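Local coordinates for GTPase activator-like protein (Chaetomium thermophilum, PDB 6SSH) that probably activates GTP hydrolysis by a small GTPase, this chain being the Rap/ran-GAP domain of a longer TSC2-type protein, at residues Thr41-Ala46 with Gln51-Val56. Sequence-based numbering, arbitrary orientation.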
loop_
_atom_site.group_PDB
_atom_site.type_symbol
_atom_site.label_atom_id
_atom_site.label_comp_id
_atom_site.label_asym_id
_atom_site.label_seq_id
_atom_site.Cartn_x
_atom_site.Cartn_y
_atom_site.Cartn_z
ATOM N N THR A 41 9.594 -11.514 2.757
ATOM C CA THR A 41 10.997 -11.346 3.084
ATOM C C THR A 41 11.157 -11.110 4.589
ATOM O O THR A 41 10.446 -10.269 5.156
ATOM C CB THR A 41 11.563 -10.201 2.263
ATOM O OG1 THR A 41 11.307 -10.485 0.877
ATOM C CG2 THR A 41 13.056 -10.079 2.406
ATOM N N ARG A 42 12.050 -11.873 5.220
ATOM C CA ARG A 42 12.309 -11.757 6.652
ATOM C C ARG A 42 13.088 -10.476 6.949
ATOM O O ARG A 42 14.082 -10.167 6.293
ATOM C CB ARG A 42 13.104 -12.995 7.117
ATOM C CG ARG A 42 13.299 -13.078 8.631
ATOM C CD ARG A 42 12.008 -13.558 9.373
ATOM N NE ARG A 42 12.234 -13.674 10.821
ATOM C CZ ARG A 42 12.280 -12.598 11.630
ATOM N NH1 ARG A 42 12.041 -11.338 11.217
ATOM N NH2 ARG A 42 12.555 -12.825 12.923
ATOM N N LEU A 43 12.651 -9.738 7.971
ATOM C CA LEU A 43 13.285 -8.448 8.286
ATOM C C LEU A 43 14.473 -8.519 9.269
ATOM O O LEU A 43 15.416 -7.750 9.127
ATOM C CB LEU A 43 12.250 -7.469 8.831
ATOM C CG LEU A 43 11.308 -6.941 7.731
ATOM C CD1 LEU A 43 10.149 -6.246 8.372
ATOM C CD2 LEU A 43 12.089 -5.959 6.819
ATOM N N LYS A 44 14.462 -9.448 10.225
ATOM C CA LYS A 44 15.528 -9.474 11.224
ATOM C C LYS A 44 16.805 -9.897 10.582
ATOM O O LYS A 44 16.867 -10.946 9.951
ATOM C CB LYS A 44 15.156 -10.403 12.377
ATOM C CG LYS A 44 16.235 -10.398 13.458
ATOM C CD LYS A 44 15.924 -11.334 14.610
ATOM C CE LYS A 44 14.901 -10.701 15.531
ATOM N NZ LYS A 44 14.698 -11.614 16.742
ATOM N N GLY A 45 17.869 -9.113 10.750
ATOM C CA GLY A 45 19.135 -9.431 10.112
ATOM C C GLY A 45 19.179 -9.229 8.623
ATOM O O GLY A 45 20.124 -9.681 7.960
ATOM N N ALA A 46 18.189 -8.536 8.078
ATOM C CA ALA A 46 18.138 -8.363 6.644
ATOM C C ALA A 46 19.385 -7.708 6.128
ATOM O O ALA A 46 19.909 -6.792 6.749
ATOM C CB ALA A 46 16.918 -7.524 6.285
ATOM N N GLN A 51 14.374 0.199 4.064
ATOM C CA GLN A 51 13.612 1.427 3.951
ATOM C C GLN A 51 12.900 1.779 5.232
ATOM O O GLN A 51 11.746 2.204 5.262
ATOM C CB GLN A 51 12.655 1.357 2.759
ATOM C CG GLN A 51 13.344 1.186 1.435
ATOM C CD GLN A 51 14.035 2.427 0.953
ATOM O OE1 GLN A 51 13.975 3.477 1.563
ATOM N NE2 GLN A 51 14.743 2.302 -0.164
ATOM N N GLY A 52 13.658 1.706 6.320
ATOM C CA GLY A 52 13.166 2.134 7.610
ATOM C C GLY A 52 12.548 1.049 8.479
ATOM O O GLY A 52 12.268 1.246 9.662
ATOM N N LEU A 53 12.230 -0.107 7.919
ATOM C CA LEU A 53 11.650 -1.216 8.705
ATOM C C LEU A 53 12.717 -1.820 9.596
ATOM O O LEU A 53 13.831 -2.080 9.156
ATOM C CB LEU A 53 11.050 -2.285 7.772
ATOM C CG LEU A 53 9.862 -1.857 6.918
ATOM C CD1 LEU A 53 9.566 -2.943 5.923
ATOM C CD2 LEU A 53 8.668 -1.567 7.779
ATOM N N ASP A 54 12.383 -2.072 10.851
ATOM C CA ASP A 54 13.350 -2.560 11.820
ATOM C C ASP A 54 13.941 -3.898 11.398
ATOM O O ASP A 54 13.243 -4.864 11.164
ATOM C CB ASP A 54 12.641 -2.742 13.166
ATOM C CG ASP A 54 13.602 -3.172 14.321
ATOM O OD1 ASP A 54 14.783 -2.862 14.277
ATOM O OD2 ASP A 54 13.031 -3.766 15.226
ATOM N N ARG A 55 15.272 -3.950 11.406
ATOM C CA ARG A 55 16.038 -5.174 11.159
ATOM C C ARG A 55 16.620 -5.781 12.456
ATOM O O ARG A 55 17.314 -6.803 12.422
ATOM C CB ARG A 55 17.098 -4.910 10.082
ATOM C CG ARG A 55 18.296 -4.109 10.527
ATOM C CD ARG A 55 19.234 -3.819 9.375
ATOM N NE ARG A 55 19.898 -5.036 8.930
ATOM C CZ ARG A 55 20.834 -5.675 9.617
ATOM N NH1 ARG A 55 21.272 -5.177 10.760
ATOM N NH2 ARG A 55 21.376 -6.775 9.139
ATOM N N VAL A 56 16.364 -5.172 13.599
ATOM C CA VAL A 56 16.978 -5.618 14.885
ATOM C C VAL A 56 16.057 -6.456 15.726
ATOM O O VAL A 56 16.417 -7.543 16.163
ATOM C CB VAL A 56 17.457 -4.377 15.691
ATOM C CG1 VAL A 56 18.155 -4.803 16.989
ATOM C CG2 VAL A 56 18.400 -3.620 14.878
#
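In the conformer given, one of two deposited, Arg55 reaches Ala46 because its CG sits between the backbone N and the carbonyl carbon (chi1 75°) and its chain bends at chi3 (-70°). The guanidinium then meets Ala46 side-on. NE and NH2 of Arg55 both donate hydrogen bonds to Ala46 O, each 2.8 Å long. NE is in the carbonyl plane, whereas NH2 stands above it. The oxygen itself lies in the guanidinium plane, so the two bonds would limit rotation of the group in this conformer. The gripped carbonyl ends a type II beta turn, Leu43 to Ala46, which follows edge strand 39-42 of the mixed sheet. Ala46 N closes the turn on Leu43 O, and Gly45 takes the positive phi. Across the contact, Gly45 N donates a hydrogen bond to Arg55 O at 2.9 Å, nearly straight (169°) and on a lone pair. Lys44 CA also approaches that oxygen (3.4 Å), and Arg55 CA meets Leu43 O (3.3 Å), as CA-H...O contacts. On the buried side, Leu43 CD2 packs 3.9 Å from Leu53 CB, and both leucines touch Thr64 of strand 63-68. An Asx turn holds the loop at Asp54, where Val56 N donates to Asp54 OD1 at 2.9 Å.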